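Local coordinates for uncharacterized protein (Bacillus thuringiensis serovar kurstaki, PDB 4XE7) that probably polymerises into actin-like filaments that segregate plasmid DNA, as ParM proteins of the bacterial cytoskeleton do, at residues I24-E29 with A139-E144; K8-G13 with S147-G152; K30-S35 with D212-E217. All blocks are in the same frame, centred on the assembly; numbering follows the deposited sequence.

Contact 1. Residues I24-E29 with A139-E144; sequences ISFLNE and ARIGKE
I141 and F26 make the closest apolar contact between residues 24-29 and 139-144, with I141 CG2 3.6 Å from F26 CE1. I141, which has the most surface buried here, is the first residue past the helix to leave helical backbone angles, and its side chain points at the strand. Its methyl meets the phenyl ring at the edge, near the ring plane. R140 meets that edge through its aliphatic CD, 4.0 Å from F26 CZ, its guanidinium plane turned 62° from the ring and its charged end engaged in salt bridges with E34, D67 and D69. A chi1 of 65° places the F26 ring so that its CE1 and CZ edge faces I141 and R140.

E29 crosses I141 at a slant, its CG 3.9 Å from I141 CB. Its carboxylate gains no bond there: E29 OE2 and I141 O, 3.3 Å apart, are both acceptors. The helix end is a Schellman motif with G142, at positive phi, as C-prime residue; G142 N donates to A139 O at 3.0 Å, together with K143 N to A138 O.

Through the packing of I141 and R140 on F26, the contact sets the C-terminal end of helix 123-140 against strand 21-27 where that strand runs out toward strand 33-45, with A137 of the helix also touching F26.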
loop_
_atom_site.group_PDB
_atom_site.type_symbol
_atom_site.label_atom_id
_atom_site.label_comp_id
_atom_site.label_asym_id
_atom_site.label_seq_id
_atom_site.Cartn_x
_atom_site.Cartn_y
_atom_site.Cartn_z
ATOM N N ILE A 24 5.360 4.762 -1.385
ATOM C CA ILE A 24 6.041 5.233 -2.582
ATOM C C ILE A 24 5.985 4.165 -3.661
ATOM O O ILE A 24 6.070 2.969 -3.373
ATOM C CB ILE A 24 7.516 5.602 -2.290
ATOM C CG1 ILE A 24 8.218 6.142 -3.535
ATOM C CG2 ILE A 24 8.295 4.388 -1.787
ATOM C CD1 ILE A 24 9.715 6.559 -3.251
ATOM N N SER A 25 5.825 4.601 -4.903
ATOM C CA SER A 25 6.078 3.757 -6.055
ATOM C C SER A 25 7.099 4.463 -6.946
ATOM O O SER A 25 6.937 5.641 -7.249
ATOM C CB SER A 25 4.784 3.473 -6.827
ATOM O OG SER A 25 3.948 2.583 -6.107
ATOM N N PHE A 26 8.155 3.773 -7.361
ATOM C CA PHE A 26 9.140 4.438 -8.216
ATOM C C PHE A 26 9.647 3.500 -9.289
ATOM O O PHE A 26 9.403 2.294 -9.244
ATOM C CB PHE A 26 10.316 4.976 -7.387
ATOM C CG PHE A 26 11.137 3.904 -6.721
ATOM C CD1 PHE A 26 12.351 3.498 -7.259
ATOM C CD2 PHE A 26 10.690 3.297 -5.559
ATOM C CE1 PHE A 26 13.120 2.504 -6.643
ATOM C CE2 PHE A 26 11.450 2.297 -4.942
ATOM C CZ PHE A 26 12.662 1.909 -5.486
ATOM N N LEU A 27 10.349 4.050 -10.270
ATOM C CA LEU A 27 10.948 3.207 -11.294
ATOM C C LEU A 27 12.369 2.857 -10.880
ATOM O O LEU A 27 13.187 3.733 -10.595
ATOM C CB LEU A 27 10.916 3.893 -12.656
ATOM C CG LEU A 27 9.489 4.097 -13.184
ATOM C CD1 LEU A 27 9.490 4.841 -14.522
ATOM C CD2 LEU A 27 8.770 2.731 -13.320
ATOM N N ASN A 28 12.656 1.561 -10.808
ATOM C CA ASN A 28 13.962 1.144 -10.342
ATOM C C ASN A 28 14.912 1.086 -11.535
ATOM O O ASN A 28 14.611 1.637 -12.602
ATOM C CB ASN A 28 13.878 -0.192 -9.592
ATOM C CG ASN A 28 13.324 -1.332 -10.451
ATOM O OD1 ASN A 28 13.340 -1.273 -11.685
ATOM N ND2 ASN A 28 12.849 -2.388 -9.787
ATOM N N GLU A 29 16.062 0.441 -11.386
ATOM C CA GLU A 29 17.027 0.490 -12.485
ATOM C C GLU A 29 16.632 -0.379 -13.687
ATOM O O GLU A 29 17.072 -0.135 -14.805
ATOM C CB GLU A 29 18.413 0.121 -11.975
ATOM C CG GLU A 29 18.977 1.209 -11.074
ATOM C CD GLU A 29 20.285 0.814 -10.446
ATOM O OE1 GLU A 29 20.268 -0.057 -9.545
ATOM O OE2 GLU A 29 21.322 1.374 -10.859
ATOM N N ALA A 139 18.749 5.394 -2.485
ATOM C CA ALA A 139 19.754 4.428 -2.056
ATOM C C ALA A 139 19.638 3.121 -2.852
ATOM O O ALA A 139 20.645 2.607 -3.324
ATOM C CB ALA A 139 19.629 4.152 -0.563
ATOM N N ARG A 140 18.413 2.609 -3.015
ATOM C CA ARG A 140 18.179 1.360 -3.744
ATOM C C ARG A 140 18.670 1.394 -5.184
ATOM O O ARG A 140 19.103 0.387 -5.720
ATOM C CB ARG A 140 16.692 1.011 -3.745
ATOM C CG ARG A 140 16.168 0.559 -2.405
ATOM C CD ARG A 140 14.721 0.111 -2.511
ATOM N NE ARG A 140 14.261 -0.399 -1.230
ATOM C CZ ARG A 140 13.133 -1.067 -1.065
ATOM N NH1 ARG A 140 12.344 -1.280 -2.112
ATOM N NH2 ARG A 140 12.790 -1.501 0.145
ATOM N N ILE A 141 18.589 2.549 -5.822
ATOM C CA ILE A 141 18.979 2.628 -7.209
ATOM C C ILE A 141 20.380 3.223 -7.339
ATOM O O ILE A 141 20.814 3.601 -8.424
ATOM C CB ILE A 141 17.937 3.418 -8.021
ATOM C CG1 ILE A 141 17.993 4.911 -7.712
ATOM C CG2 ILE A 141 16.547 2.886 -7.711
ATOM C CD1 ILE A 141 16.974 5.707 -8.496
ATOM N N GLY A 142 21.097 3.269 -6.219
ATOM C CA GLY A 142 22.499 3.627 -6.211
ATOM C C GLY A 142 22.848 5.059 -6.561
ATOM O O GLY A 142 23.879 5.309 -7.182
ATOM N N LYS A 143 22.007 6.004 -6.157
ATOM C CA LYS A 143 22.229 7.405 -6.495
ATOM C C LYS A 143 22.198 8.292 -5.259
ATOM O O LYS A 143 21.200 8.317 -4.524
ATOM C CB LYS A 143 21.173 7.903 -7.488
ATOM C CG LYS A 143 21.129 7.195 -8.853
ATOM C CD LYS A 143 19.916 7.741 -9.631
ATOM C CE LYS A 143 19.573 6.899 -10.862
ATOM N NZ LYS A 143 20.558 7.115 -11.956
ATOM N N GLU A 144 23.271 9.045 -5.043
ATOM C CA GLU A 144 23.380 9.857 -3.838
ATOM C C GLU A 144 22.954 11.303 -4.073
ATOM O O GLU A 144 22.819 12.077 -3.128
ATOM C CB GLU A 144 24.810 9.795 -3.291
ATOM C CG GLU A 144 24.979 8.769 -2.184
ATOM C CD GLU A 144 26.429 8.536 -1.800
ATOM O OE1 GLU A 144 26.707 7.524 -1.116
ATOM O OE2 GLU A 144 27.286 9.363 -2.180
#

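Contact 2. Residues K8-G13 with S147-G152; sequences KNMLLG and SVPFSG
N9 and S147 begin a single parallel beta bridge, centred on M10 and S147, in a domain whose fold is consistent with the actin-like family. The evidence for parallel pairing is that the two backbones run 13° apart end to end and that S147 bonds to the residues before and after M10. S147 N donates to N9 O at 2.9 Å with an angle of 173° at the hydrogen, and S147 O accepts a hydrogen bond from L11 N at 3.0 Å. Between these bonds M10 CA brings a C-H to the same S147 O. N9 is the centre of an inverse gamma turn, closed by a weak bond from M10 N to K8 O.

Apolar contacts gather round P149. M10, bent at chi2 and chi3, brings its methyl CE against P149 CD, and L12 CD1 lies 4.1 Å from P149 CG; both side chains cross the proline at about a right angle. L12 starts out away from residues 147-152, and with CG anti to the backbone N (chi1 -170°) its CD1 still gets to the ring. L11 CB meets V148 CG2, while A137 and M134 of helix 123-140 touch L11 and V148 respectively.

Past the bridge the two backbones diverge, from 4.5 Å between M10 CA and S147 CA to 7.0 Å between G13 CA and S151 CA, and water takes over the linking. N411 of helix 402-418 donates to both G13 O and P149 O. One water accepts a hydrogen bond from G13 N at 2.7 Å and donates to L11 O at 2.6 Å and to P149 O at 3.0 Å.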
loop_
_atom_site.group_PDB
_atom_site.type_symbol
_atom_site.label_atom_id
_atom_site.label_comp_id
_atom_site.label_asym_id
_atom_site.label_seq_id
_atom_site.Cartn_x
_atom_site.Cartn_y
_atom_site.Cartn_z
ATOM N N LYS A 8 19.941 9.339 -15.422
ATOM C CA LYS A 8 20.438 10.596 -14.849
ATOM C C LYS A 8 20.293 10.633 -13.324
ATOM O O LYS A 8 19.639 9.775 -12.733
ATOM C CB LYS A 8 19.702 11.786 -15.471
ATOM C CG LYS A 8 19.906 11.909 -16.963
ATOM C CD LYS A 8 19.121 13.061 -17.551
ATOM C CE LYS A 8 19.429 13.204 -19.036
ATOM N NZ LYS A 8 18.258 13.710 -19.811
ATOM N N ASN A 9 20.900 11.631 -12.688
ATOM C CA ASN A 9 20.786 11.794 -11.242
ATOM C C ASN A 9 19.370 12.215 -10.860
ATOM O O ASN A 9 19.115 13.375 -10.509
ATOM C CB ASN A 9 21.801 12.818 -10.723
ATOM C CG ASN A 9 23.235 12.322 -10.818
ATOM O OD1 ASN A 9 23.482 11.161 -11.128
ATOM N ND2 ASN A 9 24.185 13.202 -10.542
ATOM N N MET A 10 18.445 11.264 -10.948
ATOM C CA MET A 10 17.042 11.559 -10.715
ATOM C C MET A 10 16.307 10.329 -10.211
ATOM O O MET A 10 16.729 9.191 -10.452
ATOM C CB MET A 10 16.380 12.076 -11.998
ATOM C CG MET A 10 16.175 10.982 -13.056
ATOM S SD MET A 10 14.554 10.175 -12.936
ATOM C CE MET A 10 13.502 11.642 -13.088
ATOM N N LEU A 11 15.213 10.583 -9.500
ATOM C CA LEU A 11 14.306 9.550 -9.040
ATOM C C LEU A 11 12.926 9.905 -9.576
ATOM O O LEU A 11 12.448 11.030 -9.391
ATOM C CB LEU A 11 14.295 9.455 -7.510
ATOM C CG LEU A 11 13.232 8.551 -6.872
ATOM C CD1 LEU A 11 13.485 7.046 -7.157
ATOM C CD2 LEU A 11 13.132 8.823 -5.372
ATOM N N LEU A 12 12.298 8.958 -10.261
ATOM C CA LEU A 12 10.939 9.165 -10.733
ATOM C C LEU A 12 9.976 8.362 -9.855
ATOM O O LEU A 12 9.911 7.147 -9.974
ATOM C CB LEU A 12 10.802 8.756 -12.198
ATOM C CG LEU A 12 9.467 9.174 -12.816
ATOM C CD1 LEU A 12 9.457 10.685 -13.119
ATOM C CD2 LEU A 12 9.127 8.352 -14.055
ATOM N N GLY A 13 9.248 9.042 -8.968
ATOM C CA GLY A 13 8.332 8.366 -8.068
ATOM C C GLY A 13 6.926 8.939 -7.999
ATOM O O GLY A 13 6.617 9.991 -8.591
ATOM N N SER A 147 17.514 14.580 -8.451
ATOM C CA SER A 147 16.418 15.491 -8.701
ATOM C C SER A 147 15.134 14.676 -8.593
ATOM O O SER A 147 15.032 13.607 -9.186
ATOM C CB SER A 147 16.546 16.139 -10.075
ATOM O OG SER A 147 15.355 16.816 -10.406
ATOM N N VAL A 148 14.175 15.164 -7.815
ATOM C CA VAL A 148 12.921 14.454 -7.571
ATOM C C VAL A 148 11.708 15.293 -7.993
ATOM O O VAL A 148 11.222 16.124 -7.223
ATOM C CB VAL A 148 12.766 14.089 -6.077
ATOM C CG1 VAL A 148 11.438 13.372 -5.824
ATOM C CG2 VAL A 148 13.929 13.251 -5.619
ATOM N N PRO A 149 11.217 15.091 -9.226
ATOM C CA PRO A 149 9.978 15.793 -9.587
ATOM C C PRO A 149 8.807 15.250 -8.769
ATOM O O PRO A 149 8.507 14.052 -8.834
ATOM C CB PRO A 149 9.813 15.495 -11.078
ATOM C CG PRO A 149 10.567 14.210 -11.301
ATOM C CD PRO A 149 11.716 14.222 -10.306
ATOM N N PHE A 150 8.158 16.117 -7.995
ATOM C CA PHE A 150 7.178 15.636 -7.034
ATOM C C PHE A 150 5.806 15.371 -7.653
ATOM O O PHE A 150 5.155 16.265 -8.168
ATOM C CB PHE A 150 7.023 16.620 -5.866
ATOM C CG PHE A 150 6.178 16.074 -4.762
ATOM C CD1 PHE A 150 6.676 15.090 -3.923
ATOM C CD2 PHE A 150 4.865 16.483 -4.606
ATOM C CE1 PHE A 150 5.898 14.552 -2.915
ATOM C CE2 PHE A 150 4.074 15.944 -3.601
ATOM C CZ PHE A 150 4.590 14.976 -2.761
ATOM N N SER A 151 5.334 14.139 -7.560
ATOM C CA SER A 151 3.973 13.876 -7.995
ATOM C C SER A 151 3.213 13.296 -6.818
ATOM O O SER A 151 3.445 12.161 -6.406
ATOM C CB SER A 151 3.947 12.933 -9.204
ATOM O OG SER A 151 2.619 12.572 -9.560
ATOM N N GLY A 152 2.325 14.095 -6.247
ATOM C CA GLY A 152 1.518 13.613 -5.154
ATOM C C GLY A 152 0.044 13.871 -5.376
ATOM O O GLY A 152 -0.423 14.081 -6.500
HETATM O O HOH W 1 10.111 11.560 -8.475
#

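Contact 3. Residues K30-S35 with D212-E217; sequences KGNIES and DIVNGE
N215 is gripped through both its backbone and its side chain by residues 30-35. Its ND2 donates to K30 O at 2.9 Å, 160° at the hydrogen, with the acceptor close to the N215 amide plane. Its backbone N gives a second bond to N32 OD1, also 2.9 Å but less straight at 150°. The N32 and N215 side chains run alongside each other in the same sense, amide planes 52° apart. One residue on, G216 N reaches G31 O at 2.9 Å from above the carbonyl plane. G31, at positive phi, has no side chain toward the turn, which lets its CA come within 4.2 Å of N215 CA.

Farther along, I33 crosses I213 roughly perpendicularly, CG1 3.9 Å from I213 CB, and I33 CD1 lies 3.4 Å from D212 OD1. A water accepts a hydrogen bond from I33 N and donates one to I213 O.

In the second shell, V214 to E217 form a type I' turn, N28 OD1 takes a bond from N32 N, and R405 forms a salt bridge with D212 OD1. The N215 and G216 bonds fasten this turn to the loop between strands 21-27 and 33-45, and helix 402-418 lines I33 and I213 through L408, I409 and L412.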
loop_
_atom_site.group_PDB
_atom_site.type_symbol
_atom_site.label_atom_id
_atom_site.label_comp_id
_atom_site.label_asym_id
_atom_site.label_seq_id
_atom_site.Cartn_x
_atom_site.Cartn_y
_atom_site.Cartn_z
ATOM N N LYS A 30 15.777 -1.372 -13.489
ATOM C CA LYS A 30 15.312 -2.140 -14.643
ATOM C C LYS A 30 14.079 -1.469 -15.268
ATOM O O LYS A 30 13.466 -2.007 -16.178
ATOM C CB LYS A 30 15.024 -3.585 -14.243
ATOM C CG LYS A 30 16.153 -4.199 -13.425
ATOM C CD LYS A 30 16.502 -5.622 -13.809
ATOM C CE LYS A 30 15.888 -6.624 -12.855
ATOM N NZ LYS A 30 14.405 -6.557 -12.911
ATOM N N GLY A 31 13.731 -0.281 -14.776
ATOM C CA GLY A 31 12.583 0.458 -15.292
ATOM C C GLY A 31 11.239 -0.129 -14.893
ATOM O O GLY A 31 10.211 0.170 -15.519
ATOM N N ASN A 32 11.241 -0.982 -13.865
ATOM C CA ASN A 32 9.996 -1.530 -13.328
ATOM C C ASN A 32 9.511 -0.712 -12.143
ATOM O O ASN A 32 10.303 -0.003 -11.501
ATOM C CB ASN A 32 10.169 -2.988 -12.901
ATOM C CG ASN A 32 10.449 -3.908 -14.070
ATOM O OD1 ASN A 32 9.930 -3.709 -15.173
ATOM N ND2 ASN A 32 11.267 -4.932 -13.834
ATOM N N ILE A 33 8.217 -0.821 -11.847
ATOM C CA ILE A 33 7.643 -0.134 -10.690
ATOM C C ILE A 33 7.994 -0.890 -9.423
ATOM O O ILE A 33 7.700 -2.068 -9.316
ATOM C CB ILE A 33 6.103 0.003 -10.804
ATOM C CG1 ILE A 33 5.756 0.768 -12.082
ATOM C CG2 ILE A 33 5.523 0.712 -9.550
ATOM C CD1 ILE A 33 4.286 0.921 -12.340
ATOM N N GLU A 34 8.635 -0.203 -8.482
ATOM C CA GLU A 34 8.992 -0.766 -7.183
ATOM C C GLU A 34 8.291 0.033 -6.072
ATOM O O GLU A 34 8.261 1.259 -6.108
ATOM C CB GLU A 34 10.517 -0.747 -7.010
ATOM C CG GLU A 34 11.034 -1.510 -5.818
ATOM C CD GLU A 34 12.517 -1.854 -5.944
ATOM O OE1 GLU A 34 12.938 -2.261 -7.045
ATOM O OE2 GLU A 34 13.263 -1.688 -4.956
ATOM N N SER A 35 7.708 -0.659 -5.101
ATOM C CA SER A 35 6.919 0.006 -4.060
ATOM C C SER A 35 7.220 -0.514 -2.672
ATOM O O SER A 35 7.494 -1.716 -2.481
ATOM C CB SER A 35 5.422 -0.163 -4.316
ATOM O OG SER A 35 5.051 0.408 -5.552
ATOM N N ASP A 212 0.388 0.163 -16.763
ATOM C CA ASP A 212 1.510 -0.346 -15.972
ATOM C C ASP A 212 2.796 0.199 -16.619
ATOM O O ASP A 212 2.753 0.705 -17.744
ATOM C CB ASP A 212 1.484 -1.885 -15.931
ATOM C CG ASP A 212 2.424 -2.484 -14.886
ATOM O OD1 ASP A 212 3.037 -1.734 -14.103
ATOM O OD2 ASP A 212 2.529 -3.736 -14.834
ATOM N N ILE A 213 3.921 0.142 -15.907
ATOM C CA ILE A 213 5.207 0.506 -16.496
ATOM C C ILE A 213 6.140 -0.693 -16.370
ATOM O O ILE A 213 6.454 -1.132 -15.265
ATOM C CB ILE A 213 5.844 1.735 -15.817
ATOM C CG1 ILE A 213 4.857 2.906 -15.750
ATOM C CG2 ILE A 213 7.143 2.142 -16.533
ATOM C CD1 ILE A 213 5.411 4.123 -14.964
ATOM N N VAL A 214 6.556 -1.245 -17.501
ATOM C CA VAL A 214 7.393 -2.445 -17.482
ATOM C C VAL A 214 8.659 -2.214 -18.302
ATOM O O VAL A 214 8.599 -1.989 -19.507
ATOM C CB VAL A 214 6.610 -3.688 -18.010
ATOM C CG1 VAL A 214 7.469 -4.975 -17.960
ATOM C CG2 VAL A 214 5.326 -3.877 -17.199
ATOM N N ASN A 215 9.804 -2.266 -17.630
ATOM C CA ASN A 215 11.096 -2.050 -18.275
ATOM C C ASN A 215 11.092 -0.748 -19.065
ATOM O O ASN A 215 11.417 -0.738 -20.244
ATOM C CB ASN A 215 11.470 -3.234 -19.191
ATOM C CG ASN A 215 11.673 -4.536 -18.416
ATOM O OD1 ASN A 215 11.079 -5.553 -18.737
ATOM N ND2 ASN A 215 12.507 -4.493 -17.385
ATOM N N GLY A 216 10.695 0.342 -18.409
ATOM C CA GLY A 216 10.649 1.649 -19.043
ATOM C C GLY A 216 9.466 1.940 -19.963
ATOM O O GLY A 216 9.303 3.069 -20.416
ATOM N N GLU A 217 8.629 0.948 -20.249
ATOM C CA GLU A 217 7.529 1.182 -21.188
ATOM C C GLU A 217 6.172 1.276 -20.505
ATOM O O GLU A 217 5.813 0.423 -19.702
ATOM C CB GLU A 217 7.477 0.079 -22.254
ATOM C CG GLU A 217 8.684 0.042 -23.162
ATOM C CD GLU A 217 8.679 1.132 -24.228
ATOM O OE1 GLU A 217 7.638 1.799 -24.419
ATOM O OE2 GLU A 217 9.728 1.305 -24.888
HETATM O O HOH W 2 6.808 -2.877 -13.296
#

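How the contacts relate
From the N terminus, residues 8-13 lead into strand 13-17, and contact 2 closes the loop that ends at 147-152. Contact 1 is nested within that loop, since both 24-29 and 139-144 fall inside it. Contact 3 starts inside it, at 30-35, but ends beyond it at 212-217, so it crosses both others. Contacts 1 and 2 touch directly: K143 NZ is a probable donor to K8 O, and L27 N to L12 O. Contacts 1 and 3 meet through neighbouring strands 21-27 and 33-45. Together they tie the eight-stranded sheet to helix 123-140 and hairpin 211-220, and bring strand 145-154, one of the sheet's two outermost strands, beside residues 8-13, which lead into the other.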